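Glycosyltransferase (Streptomyces viridochromogenes, PDB 2IUY) is a retaining GT4-family glycosyltransferase of avilamycin A biosynthesis that binds UDP and probably transfers a sugar from a nucleotide-activated donor. Local coordinates at residues 3-9 against 84-90; 105-109 against 331-336. All coordinates share one frame; numbering follows the deposited sequence.

Contact 1. Residues 3-9 against 84-90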
loop_
_atom_site.group_PDB
_atom_site.type_symbol
_atom_site.label_atom_id
_atom_site.label_comp_id
_atom_site.label_asym_id
_atom_site.label_seq_id
_atom_site.Cartn_x
_atom_site.Cartn_y
_atom_site.Cartn_z
ATOM N N PRO A 3 -1.109 6.574 26.936
ATOM C CA PRO A 3 -0.648 7.045 25.616
ATOM C C PRO A 3 0.745 6.512 25.334
ATOM O O PRO A 3 1.663 6.638 26.162
ATOM C CB PRO A 3 -0.623 8.557 25.742
ATOM C CG PRO A 3 -0.659 8.851 27.227
ATOM C CD PRO A 3 -0.800 7.553 27.993
ATOM N N LEU A 4 0.892 5.911 24.169
ATOM C CA LEU A 4 2.124 5.220 23.797
ATOM C C LEU A 4 2.958 6.204 23.015
ATOM O O LEU A 4 2.418 7.173 22.384
ATOM C CB LEU A 4 1.762 3.937 22.998
ATOM C CG LEU A 4 1.074 2.874 23.867
ATOM C CD1 LEU A 4 0.533 1.671 23.100
ATOM C CD2 LEU A 4 1.995 2.368 25.035
ATOM N N LYS A 5 4.279 6.032 23.149
ATOM C CA LYS A 5 5.246 6.682 22.274
ATOM C C LYS A 5 5.662 5.642 21.269
ATOM O O LYS A 5 6.141 4.587 21.653
ATOM C CB LYS A 5 6.428 7.258 23.057
ATOM C CG LYS A 5 5.963 8.283 24.139
ATOM C CD LYS A 5 7.050 9.285 24.406
ATOM C CE LYS A 5 7.934 8.996 25.565
ATOM N NZ LYS A 5 9.131 9.990 25.545
ATOM N N VAL A 6 5.366 5.898 19.990
ATOM C CA VAL A 6 5.564 4.885 18.936
ATOM C C VAL A 6 6.594 5.420 17.937
ATOM O O VAL A 6 6.417 6.512 17.360
ATOM C CB VAL A 6 4.264 4.480 18.178
ATOM C CG1 VAL A 6 4.541 3.290 17.151
ATOM C CG2 VAL A 6 3.049 4.147 19.143
ATOM N N ALA A 7 7.685 4.686 17.774
ATOM C CA ALA A 7 8.656 4.978 16.730
ATOM C C ALA A 7 8.242 4.189 15.508
ATOM O O ALA A 7 8.243 2.955 15.556
ATOM C CB ALA A 7 10.052 4.588 17.168
ATOM N N LEU A 8 7.848 4.906 14.439
ATOM C CA LEU A 8 7.405 4.313 13.173
ATOM C C LEU A 8 8.534 4.442 12.210
ATOM O O LEU A 8 8.904 5.571 11.917
ATOM C CB LEU A 8 6.235 5.075 12.543
ATOM C CG LEU A 8 4.806 4.816 12.971
ATOM C CD1 LEU A 8 3.857 5.729 12.100
ATOM C CD2 LEU A 8 4.478 3.295 12.907
ATOM N N VAL A 9 9.045 3.314 11.687
ATOM C CA VAL A 9 10.248 3.343 10.871
ATOM C C VAL A 9 9.801 3.104 9.475
ATOM O O VAL A 9 9.382 1.996 9.118
ATOM C CB VAL A 9 11.369 2.276 11.294
ATOM C CG1 VAL A 9 12.709 2.619 10.627
ATOM C CG2 VAL A 9 11.590 2.272 12.819
ATOM N N ASP A 84 13.593 7.044 24.228
ATOM C CA ASP A 84 12.573 6.693 25.169
ATOM C C ASP A 84 11.217 6.479 24.453
ATOM O O ASP A 84 10.333 7.305 24.533
ATOM C CB ASP A 84 12.483 7.801 26.232
ATOM C CG ASP A 84 11.554 7.443 27.395
ATOM O OD1 ASP A 84 11.221 6.249 27.565
ATOM O OD2 ASP A 84 11.185 8.362 28.161
ATOM N N VAL A 85 11.032 5.354 23.760
ATOM C CA VAL A 85 9.701 5.076 23.161
ATOM C C VAL A 85 9.202 3.754 23.670
ATOM O O VAL A 85 10.000 2.952 24.117
ATOM C CB VAL A 85 9.709 5.067 21.617
ATOM C CG1 VAL A 85 9.949 6.481 21.051
ATOM C CG2 VAL A 85 10.696 4.028 21.052
ATOM N N ASP A 86 7.901 3.496 23.600
ATOM C CA ASP A 86 7.401 2.230 24.091
ATOM C C ASP A 86 7.496 1.100 23.045
ATOM O O ASP A 86 7.598 -0.080 23.407
ATOM C CB ASP A 86 5.970 2.364 24.569
ATOM C CG ASP A 86 5.812 3.426 25.662
ATOM O OD1 ASP A 86 6.357 3.245 26.791
ATOM O OD2 ASP A 86 5.210 4.477 25.346
ATOM N N VAL A 87 7.469 1.494 21.771
ATOM C CA VAL A 87 7.251 0.587 20.645
ATOM C C VAL A 87 8.057 1.110 19.478
ATOM O O VAL A 87 7.993 2.307 19.153
ATOM C CB VAL A 87 5.722 0.598 20.179
ATOM C CG1 VAL A 87 5.501 -0.259 18.919
ATOM C CG2 VAL A 87 4.770 0.135 21.304
ATOM N N VAL A 88 8.817 0.213 18.858
ATOM C CA VAL A 88 9.401 0.452 17.539
ATOM C C VAL A 88 8.654 -0.409 16.540
ATOM O O VAL A 88 8.689 -1.604 16.625
ATOM C CB VAL A 88 10.919 0.120 17.502
ATOM C CG1 VAL A 88 11.497 0.178 16.075
ATOM C CG2 VAL A 88 11.676 1.094 18.423
ATOM N N HIS A 89 7.990 0.238 15.590
ATOM C CA HIS A 89 7.171 -0.410 14.591
ATOM C C HIS A 89 7.812 -0.192 13.225
ATOM O O HIS A 89 7.725 0.908 12.648
ATOM C CB HIS A 89 5.740 0.176 14.679
ATOM C CG HIS A 89 4.744 -0.494 13.787
ATOM N ND1 HIS A 89 3.404 -0.158 13.804
ATOM C CD2 HIS A 89 4.882 -1.444 12.828
ATOM C CE1 HIS A 89 2.754 -0.911 12.929
ATOM N NE2 HIS A 89 3.631 -1.687 12.315
ATOM N N ASP A 90 8.482 -1.252 12.756
ATOM C CA ASP A 90 9.251 -1.299 11.551
ATOM C C ASP A 90 8.388 -1.569 10.319
ATOM O O ASP A 90 7.635 -2.528 10.256
ATOM C CB ASP A 90 10.418 -2.331 11.655
ATOM C CG ASP A 90 11.379 -2.238 10.455
ATOM O OD1 ASP A 90 11.585 -1.100 9.967
ATOM O OD2 ASP A 90 11.872 -3.273 9.945
HETATM O O HOH W 1 3.780 5.444 27.391
#

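Contact 2. Residues 105-109 against 331-336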
loop_
_atom_site.group_PDB
_atom_site.type_symbol
_atom_site.label_atom_id
_atom_site.label_comp_id
_atom_site.label_asym_id
_atom_site.label_seq_id
_atom_site.Cartn_x
_atom_site.Cartn_y
_atom_site.Cartn_z
ATOM N N THR A 105 11.450 -1.768 25.584
ATOM C CA THR A 105 10.945 -1.335 24.279
ATOM C C THR A 105 10.460 -2.548 23.467
ATOM O O THR A 105 11.221 -3.465 23.204
ATOM C CB THR A 105 12.000 -0.479 23.490
ATOM O OG1 THR A 105 12.384 0.628 24.302
ATOM C CG2 THR A 105 11.386 0.083 22.232
ATOM N N ALA A 106 9.184 -2.526 23.053
ATOM C CA ALA A 106 8.631 -3.595 22.202
ATOM C C ALA A 106 9.047 -3.381 20.750
ATOM O O ALA A 106 9.174 -2.246 20.279
ATOM C CB ALA A 106 7.062 -3.619 22.301
ATOM N N PHE A 107 9.263 -4.482 20.045
ATOM C CA PHE A 107 9.572 -4.414 18.627
ATOM C C PHE A 107 8.466 -5.132 17.821
ATOM O O PHE A 107 8.107 -6.287 18.103
ATOM C CB PHE A 107 10.954 -4.994 18.321
ATOM C CG PHE A 107 11.341 -4.856 16.893
ATOM C CD1 PHE A 107 11.881 -3.652 16.407
ATOM C CD2 PHE A 107 11.140 -5.915 16.003
ATOM C CE1 PHE A 107 12.222 -3.525 15.052
ATOM C CE2 PHE A 107 11.503 -5.809 14.658
ATOM C CZ PHE A 107 12.016 -4.612 14.178
ATOM N N ILE A 108 7.911 -4.407 16.848
ATOM C CA ILE A 108 6.877 -4.946 15.960
ATOM C C ILE A 108 7.172 -4.540 14.520
ATOM O O ILE A 108 7.761 -3.477 14.264
ATOM C CB ILE A 108 5.410 -4.477 16.403
ATOM C CG1 ILE A 108 4.320 -5.313 15.689
ATOM C CG2 ILE A 108 5.215 -2.932 16.249
ATOM C CD1 ILE A 108 2.885 -5.154 16.279
ATOM N N SER A 109 6.760 -5.385 13.572
ATOM C CA SER A 109 6.938 -5.038 12.130
ATOM C C SER A 109 5.629 -5.127 11.377
ATOM O O SER A 109 4.820 -5.970 11.694
ATOM C CB SER A 109 7.973 -5.995 11.451
ATOM O OG SER A 109 9.221 -5.981 12.152
ATOM N N GLN A 331 -1.876 -5.062 19.348
ATOM C CA GLN A 331 -0.621 -5.839 19.198
ATOM C C GLN A 331 0.574 -5.214 19.911
ATOM O O GLN A 331 1.369 -5.909 20.473
ATOM C CB GLN A 331 -0.277 -6.101 17.710
ATOM C CG GLN A 331 -1.378 -6.835 16.914
ATOM C CD GLN A 331 -1.827 -8.132 17.613
ATOM O OE1 GLN A 331 -1.005 -8.831 18.177
ATOM N NE2 GLN A 331 -3.127 -8.429 17.593
ATOM N N TYR A 332 0.700 -3.905 19.903
ATOM C CA TYR A 332 1.710 -3.248 20.744
ATOM C C TYR A 332 1.567 -3.641 22.212
ATOM O O TYR A 332 2.548 -3.960 22.852
ATOM C CB TYR A 332 1.620 -1.711 20.676
ATOM C CG TYR A 332 1.718 -1.045 19.294
ATOM C CD1 TYR A 332 2.096 -1.747 18.133
ATOM C CD2 TYR A 332 1.422 0.319 19.165
ATOM C CE1 TYR A 332 2.192 -1.054 16.869
ATOM C CE2 TYR A 332 1.503 0.965 17.954
ATOM C CZ TYR A 332 1.890 0.282 16.814
ATOM O OH TYR A 332 1.922 1.019 15.616
ATOM N N ARG A 333 0.351 -3.551 22.742
ATOM C CA ARG A 333 0.070 -3.937 24.131
ATOM C C ARG A 333 0.303 -5.420 24.412
ATOM O O ARG A 333 0.716 -5.786 25.538
ATOM C CB ARG A 333 -1.354 -3.500 24.546
ATOM C CG ARG A 333 -1.485 -1.963 24.534
ATOM C CD ARG A 333 -2.571 -1.454 25.434
ATOM N NE ARG A 333 -2.918 -0.061 25.155
ATOM C CZ ARG A 333 -2.297 1.004 25.659
ATOM N NH1 ARG A 333 -1.279 0.877 26.504
ATOM N NH2 ARG A 333 -2.730 2.213 25.316
ATOM N N ARG A 334 0.018 -6.265 23.420
ATOM C CA ARG A 334 0.313 -7.711 23.501
ATOM C C ARG A 334 1.806 -7.928 23.745
ATOM O O ARG A 334 2.202 -8.652 24.646
ATOM C CB ARG A 334 -0.145 -8.401 22.205
ATOM C CG ARG A 334 0.347 -9.859 22.033
ATOM C CD ARG A 334 -0.261 -10.444 20.777
ATOM N NE ARG A 334 -0.016 -11.870 20.525
ATOM C CZ ARG A 334 -0.322 -12.434 19.354
ATOM N NH1 ARG A 334 -0.826 -11.668 18.376
ATOM N NH2 ARG A 334 -0.123 -13.723 19.145
ATOM N N LEU A 335 2.630 -7.245 22.961
ATOM C CA LEU A 335 4.063 -7.287 23.105
ATOM C C LEU A 335 4.576 -6.680 24.417
ATOM O O LEU A 335 5.472 -7.240 25.056
ATOM C CB LEU A 335 4.734 -6.629 21.866
ATOM C CG LEU A 335 4.601 -7.382 20.520
ATOM C CD1 LEU A 335 4.908 -6.440 19.372
ATOM C CD2 LEU A 335 5.476 -8.628 20.405
ATOM N N LEU A 336 4.019 -5.524 24.794
ATOM C CA LEU A 336 4.378 -4.882 26.033
ATOM C C LEU A 336 4.082 -5.766 27.271
ATOM O O LEU A 336 4.866 -5.734 28.225
ATOM C CB LEU A 336 3.781 -3.459 26.115
ATOM C CG LEU A 336 4.435 -2.459 25.118
ATOM C CD1 LEU A 336 3.626 -1.194 24.927
ATOM C CD2 LEU A 336 5.928 -2.140 25.533
#

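Contact 1. Residues 3-9 against 84-90
K5 is gripped by 84-90 through its backbone and, more weakly, at the tip of its side chain. Its N donates to D86 OD2 at 2.8 Å and an almost straight 174°, entering on the anti lone pair of that carboxylate oxygen. K5 O in turn accepts D86 N at 2.8 Å, with V87 N as a weak second donor, so D86 engages both backbone N and backbone O of K5. One water donates to P3 O and to D86 OD2, tying the carboxylate to the residue where the model begins. The lysine chain, bent at chi3 (-96°), runs out along 84-85 and brings NZ to D84 O in a weak bond of 3.1 Å; the salt bridge to D84 OD2, at 3.7 Å, is long.

Beyond K5 the pairing becomes regular parallel sheet. A7 bonds to the two residues flanking V88: its N reaches V87 O, and its O receives H89 N at 2.7 Å and 178°. H89 O then takes V9 N at 2.9 Å. The side chains of L8 and H89 lie side by side, pointing the same way, and L8 CD2 comes obliquely to the imidazole, 3.7 Å from ND1; Y332 and S110 bond the two ring nitrogens. On the other face, V9 CG2 meets V88 CG1 at 3.9 Å, and V9 CB lies against D90 OD1, itself bonded to S92.

These are central strands of a Rossmann-like sheet. Strand 49-53 continues it beyond 5-9 through backbone bonds to V6 and L8, and 106-111 lies beyond 87-90. Helix 31-45 packs on L8, while helix 321-336 covers V6 and V87.

Contact 2. Residues 105-109 against 331-336
Q331 OE1 accepts R334 NH1 at 2.8 Å, with an N-H...O angle of 159° and the amide oxygen close to the guanidinium plane, while Q331 CB faces the strand and touches I108 CD1 at 3.6 Å. The contact is the C-terminal helix of a GT-B fold laid against the N-terminal Rossmann-like sheet, an arrangement well known in this superfamily, where the chain crosses back to the first domain at its end.

The glutamine chain divides its work: its root joins the apolar contact, and its end, bent away at chi2, is held by an arginine that takes no part in it. R334 NH2 forms a salt bridge to D139. The local axes of 106-109 and 331-336 approach to 8.1 Å and run at 141°, closer to antiparallel than perpendicular. No hydrogen bond links the segments.

I108 has the largest share of the buried surface. With CG1 anti to its backbone N (chi1 -166°) and the chain extended beyond, it stretches towards the helix and crosses Q331, Y332 and L335 at about right angles. CG2 comes obliquely to the Y332 ring, 3.6 Å from CE1, whereas CD1 lies in the ring plane, at its edge; the phenol hydroxyl beyond is bonded to H89. One turn further along the helix, L335 CD1 meets I108 CB at 3.6 Å.

The A106 methyl sits against two consecutive leucines: CB lies 3.8 Å from L335 CB and 3.7 Å from L336 CD2. Between the two inward-facing strand residues, L335 CD1 also reaches the backbone, ending 3.4 Å from F107 O.

How the contacts relate
The two contacts share one sheet, with centres about 9 Å apart: strand 87-90 of contact 1 is the neighbour of 106-111 of contact 2. A probable backbone bond, D90 N to I108 O at 2.8 Å, joins them within the sheet. On the face carrying V6, V87 and H89, Y332 OH and H89 ND1, 2.6 Å apart in a probable hydrogen bond, tie helix 321-336 to the strand pair of contact 1; L336 CD2 also packs on D86 O at 3.4 Å. The C-terminal helix therefore spans both contacts on one face of the N-terminal sheet. Neither contact lies at the UDP site, to which Y29, K175, R225 and E260 belong.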